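Local coordinates for protein ElaA (Pseudomonas aeruginosa, PDB 1XEB) that probably transfers an acyl group, most likely acetyl, from acyl-coenzyme A to an amine as a member of the GNAT superfamily, at residues 22-27 against 80-85; 41-46 against 63-68. One frame throughout, in Å; residues are numbered along the deposited sequence.

Contact 1. Residues 22-27 against 80-85; sequences LQLRTE and RVVSSS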
# COMPACT_ATOMS: atom_id res chain seq x y z
N LEU A 22 11.17 -1.30 -4.14
CA LEU A 22 11.83 -1.01 -2.88
C LEU A 22 12.50 0.35 -2.97
O LEU A 22 12.62 1.09 -1.99
CB LEU A 22 12.86 -2.09 -2.54
CG LEU A 22 12.28 -3.44 -2.08
CD1 LEU A 22 13.42 -4.44 -1.81
CD2 LEU A 22 11.43 -3.23 -0.82
N GLN A 23 12.93 0.69 -4.18
CA GLN A 23 13.59 1.97 -4.35
C GLN A 23 12.60 3.13 -4.22
O GLN A 23 12.96 4.20 -3.71
CB GLN A 23 14.25 2.00 -5.71
CG GLN A 23 15.22 3.14 -5.84
CD GLN A 23 14.90 3.97 -7.03
OE1 GLN A 23 14.53 5.15 -6.90
NE2 GLN A 23 15.02 3.37 -8.22
N LEU A 24 11.37 2.94 -4.69
CA LEU A 24 10.37 4.00 -4.61
C LEU A 24 9.94 4.16 -3.15
O LEU A 24 9.82 5.28 -2.63
CB LEU A 24 9.15 3.64 -5.46
CG LEU A 24 7.97 4.62 -5.37
CD1 LEU A 24 8.42 6.03 -5.72
CD2 LEU A 24 6.86 4.17 -6.31
N ARG A 25 9.76 3.03 -2.48
CA ARG A 25 9.34 3.02 -1.08
C ARG A 25 10.37 3.69 -0.18
O ARG A 25 10.01 4.44 0.75
CB ARG A 25 9.08 1.58 -0.64
CG ARG A 25 7.69 1.09 -1.02
CD ARG A 25 7.56 -0.42 -0.92
NE ARG A 25 8.16 -0.98 0.29
CZ ARG A 25 8.13 -2.27 0.58
NH1 ARG A 25 8.70 -2.74 1.69
NH2 ARG A 25 7.50 -3.10 -0.25
N THR A 26 11.64 3.45 -0.46
CA THR A 26 12.71 4.02 0.33
C THR A 26 12.79 5.52 0.08
O THR A 26 12.97 6.32 1.02
CB THR A 26 14.07 3.40 -0.04
OG1 THR A 26 14.06 2.00 0.25
CG2 THR A 26 15.17 4.05 0.75
N GLU A 27 12.66 5.89 -1.18
CA GLU A 27 12.73 7.29 -1.56
C GLU A 27 11.69 8.12 -0.82
O GLU A 27 11.99 9.21 -0.35
CB GLU A 27 12.54 7.43 -3.06
CG GLU A 27 12.47 8.87 -3.56
CD GLU A 27 12.33 8.91 -5.07
OE1 GLU A 27 13.35 8.74 -5.77
OE2 GLU A 27 11.18 9.10 -5.55
N ARG A 80 2.13 0.43 2.56
CA ARG A 80 3.17 0.98 1.71
C ARG A 80 2.58 1.73 0.51
O ARG A 80 3.08 1.63 -0.62
CB ARG A 80 4.10 -0.14 1.25
CG ARG A 80 4.91 -0.76 2.37
CD ARG A 80 5.89 0.25 2.92
NE ARG A 80 6.98 -0.35 3.71
CZ ARG A 80 6.87 -0.76 4.96
NH1 ARG A 80 7.93 -1.28 5.58
NH2 ARG A 80 5.72 -0.67 5.60
N VAL A 81 1.50 2.47 0.76
CA VAL A 81 0.83 3.24 -0.28
C VAL A 81 1.72 4.43 -0.61
O VAL A 81 2.01 5.26 0.26
CB VAL A 81 -0.57 3.72 0.19
CG1 VAL A 81 -1.17 4.67 -0.85
CG2 VAL A 81 -1.49 2.52 0.38
N VAL A 82 2.16 4.50 -1.86
CA VAL A 82 3.08 5.56 -2.26
C VAL A 82 2.93 5.97 -3.72
O VAL A 82 2.52 5.19 -4.58
CB VAL A 82 4.56 5.10 -2.01
CG1 VAL A 82 4.92 3.95 -2.94
CG2 VAL A 82 5.52 6.24 -2.21
N SER A 83 3.28 7.21 -4.00
CA SER A 83 3.21 7.72 -5.35
C SER A 83 4.42 8.62 -5.48
O SER A 83 4.74 9.35 -4.55
CB SER A 83 1.91 8.50 -5.56
OG SER A 83 1.97 9.76 -4.90
N SER A 84 5.10 8.57 -6.62
CA SER A 84 6.28 9.41 -6.84
C SER A 84 5.95 10.90 -6.71
O SER A 84 4.93 11.38 -7.23
CB SER A 84 6.88 9.14 -8.22
OG SER A 84 8.06 9.90 -8.39
N SER A 85 6.81 11.64 -6.03
CA SER A 85 6.57 13.07 -5.83
C SER A 85 6.31 13.84 -7.12
O SER A 85 5.55 14.79 -7.12
CB SER A 85 7.75 13.72 -5.09
OG SER A 85 8.93 13.72 -5.88
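Leu24, on the inner side of helix 15-32, directs both of its methyl groups toward the end of strand 76-83 and the loop residue after it. Its CD2 meets CG1 of Val82 at 3.9 Å, and its CD1 lies 4.2 Å from CA of Ser84, just where the strand gives way to loop. CG stands anti to the backbone N (chi1 176°), which extends the leucine from the helix toward the strand, and the two apolar side chains overlap side by side, pointing opposite ways. Both are buried; a branched leucine on the helix against a compact beta-branched valine on the strand fills this space without any polar group to satisfy. The segments 22-27 and 80-83 run at 85° to each other, their axes 8.7 Å apart at closest approach. The pairing is that of the GNAT fold, in which an early helix packs on one face of the central mixed sheet; Val82 points toward the helix, while its neighbours Val81 and Ser83 turn away.

One residue along, the chemistry changes. Arg25 and Arg80 cross at about a right angle, with Arg80 CG 3.9 Å above one face of the Arg25 guanidinium, toward its rim, and Leu22 CD2 over the centre of the other. Both arginines converge on Glu39, whose OE2 forms a salt bridge with the NE of each; the shared acid accounts for NH1 of Arg25 lying 3.6 Å from NE of Arg80. The looser margin is at the far end, where the partly exposed Glu27 brings its carboxylate toward Ser84, but OE2 stops 4.3 Å from OG, with no hydrogen bond between them.

Contact 2. Residues 41-46 against 63-68; sequences DGLDLV and YLRLLD
The irregular loop 41-46 passes alongside strand 59-67 at a distance, with 7.6 Å from CA of Leu43 to CA of Leu67 and 8.1 Å from CA of Asp44 to CA of Arg65, so the contact is made chiefly by side chains. Arg65 does most of this. Its chain runs extended from the strand and bends at chi3 (67°), bringing the guanidinium end-on to Asp41: NH1 donates to OD2 at 2.9 Å and NH2 to OD1 at 3.2 Å. Both carboxylate oxygens use their syn lone pairs, and the paired bonds hold the guanidinium flat against the carboxylate, the planes only 10° apart. NH1 also makes a weaker, more bent bond to OD2 of Asp44, whose carboxylate is turned 41° from the guanidinium plane.

Asp41, Asp44 and Arg65 thus form a salt-bridge network tying the loop that follows helix 15-32 to the central sheet of the GNAT fold. Arginine suits this place because its long chain spans the gap and its flat head can serve two acids. Asp44 OD2 has its stronger partner in Arg25 of the helix; Tyr63 OH, 4.0 Å from that oxygen, hydrogen-bonds to His51 and only weakly to Arg25. Leu43 lays its CB over a face of the Arg65 guanidinium, 3.7 Å from NH1, and sends CD1 on to CD2 of Leu67, 4.0 Å away.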
# COMPACT_ATOMS: atom_id res chain seq x y z
N ASP A 41 11.00 -4.88 5.32
CA ASP A 41 10.47 -5.54 6.49
C ASP A 41 10.15 -7.03 6.48
O ASP A 41 9.52 -7.52 7.41
CB ASP A 41 9.24 -4.77 7.00
CG ASP A 41 8.02 -4.91 6.08
OD1 ASP A 41 6.92 -4.47 6.49
OD2 ASP A 41 8.13 -5.45 4.97
N GLY A 42 10.57 -7.76 5.45
CA GLY A 42 10.29 -9.19 5.43
C GLY A 42 8.88 -9.66 5.05
O GLY A 42 8.64 -10.87 4.98
N LEU A 43 7.94 -8.75 4.81
CA LEU A 43 6.59 -9.19 4.46
C LEU A 43 6.36 -9.15 2.95
O LEU A 43 5.26 -9.45 2.47
CB LEU A 43 5.55 -8.32 5.15
CG LEU A 43 5.68 -8.27 6.67
CD1 LEU A 43 4.74 -7.22 7.22
CD2 LEU A 43 5.37 -9.65 7.26
N ASP A 44 7.42 -8.81 2.22
CA ASP A 44 7.34 -8.69 0.77
C ASP A 44 7.36 -9.97 -0.03
O ASP A 44 6.67 -10.06 -1.05
CB ASP A 44 8.45 -7.78 0.26
CG ASP A 44 8.23 -6.33 0.64
OD1 ASP A 44 9.04 -5.78 1.42
OD2 ASP A 44 7.25 -5.73 0.16
N LEU A 45 8.12 -10.97 0.41
CA LEU A 45 8.19 -12.23 -0.34
C LEU A 45 7.69 -13.45 0.44
O LEU A 45 8.36 -14.47 0.50
CB LEU A 45 9.64 -12.50 -0.79
CG LEU A 45 10.46 -11.30 -1.27
CD1 LEU A 45 11.88 -11.78 -1.59
CD2 LEU A 45 9.79 -10.66 -2.50
N VAL A 46 6.51 -13.34 1.04
CA VAL A 46 5.95 -14.46 1.79
C VAL A 46 4.48 -14.65 1.49
O VAL A 46 3.83 -13.72 1.01
CB VAL A 46 6.10 -14.25 3.31
CG1 VAL A 46 7.57 -14.28 3.71
CG2 VAL A 46 5.43 -12.92 3.71
N TYR A 63 2.72 2.78 -6.21
CA TYR A 63 2.78 1.44 -5.68
C TYR A 63 2.00 1.28 -4.39
O TYR A 63 1.76 2.24 -3.65
CB TYR A 63 4.24 1.08 -5.41
CG TYR A 63 4.45 -0.18 -4.61
CD1 TYR A 63 4.59 -1.41 -5.24
CD2 TYR A 63 4.47 -0.15 -3.22
CE1 TYR A 63 4.76 -2.58 -4.51
CE2 TYR A 63 4.62 -1.31 -2.48
CZ TYR A 63 4.77 -2.53 -3.12
OH TYR A 63 4.96 -3.68 -2.39
N LEU A 64 1.56 0.05 -4.14
CA LEU A 64 0.91 -0.30 -2.89
C LEU A 64 1.03 -1.83 -2.74
O LEU A 64 1.07 -2.58 -3.73
CB LEU A 64 -0.55 0.18 -2.82
CG LEU A 64 -1.74 -0.54 -3.43
CD1 LEU A 64 -1.93 -1.93 -2.82
CD2 LEU A 64 -2.97 0.32 -3.19
N ARG A 65 1.12 -2.26 -1.50
CA ARG A 65 1.27 -3.66 -1.18
C ARG A 65 0.03 -4.26 -0.50
O ARG A 65 -0.62 -3.61 0.33
CB ARG A 65 2.48 -3.84 -0.27
CG ARG A 65 2.73 -5.27 0.17
CD ARG A 65 3.96 -5.37 1.04
NE ARG A 65 3.80 -4.70 2.33
CZ ARG A 65 4.74 -4.67 3.28
NH1 ARG A 65 5.91 -5.28 3.06
NH2 ARG A 65 4.51 -4.04 4.43
N LEU A 66 -0.28 -5.49 -0.88
CA LEU A 66 -1.39 -6.23 -0.32
C LEU A 66 -0.89 -7.48 0.42
O LEU A 66 -0.27 -8.36 -0.17
CB LEU A 66 -2.36 -6.63 -1.45
CG LEU A 66 -3.02 -5.42 -2.12
CD1 LEU A 66 -3.23 -5.66 -3.60
CD2 LEU A 66 -4.32 -5.13 -1.44
N LEU A 67 -1.14 -7.55 1.73
CA LEU A 67 -0.75 -8.72 2.52
C LEU A 67 -1.95 -9.67 2.61
O LEU A 67 -3.07 -9.22 2.87
CB LEU A 67 -0.30 -8.29 3.92
CG LEU A 67 1.03 -7.53 4.07
CD1 LEU A 67 1.14 -6.46 3.04
CD2 LEU A 67 1.13 -6.93 5.47
N ASP A 68 -1.74 -10.97 2.38
CA ASP A 68 -2.84 -11.94 2.42
C ASP A 68 -3.43 -12.16 3.81
O ASP A 68 -2.73 -12.06 4.83
CB ASP A 68 -2.43 -13.30 1.82
CG ASP A 68 -1.46 -14.07 2.69
OD1 ASP A 68 -0.27 -14.09 2.35
OD2 ASP A 68 -1.89 -14.67 3.72

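How the contacts relate
The two contacts use neighbouring antiparallel strands of one sheet, 76-83 in contact 1 and 59-67 in contact 2, joined directly where Val82 O probably accepts a hydrogen bond from Tyr63 N. Contact 1 brings a helix onto the sheet and is partly buried, apolar at its centre, with the arginine pair at one end and a loose Glu27-Ser84 margin at the other; contact 2 brings a loop and is more fully buried, yet it is held chiefly by ion pairs. The charged groups meet between them: Arg25 NH2 of contact 1 forms a 2.7 Å salt bridge with Asp44 OD2 of contact 2, which links helix 15-32 to the loop that follows it.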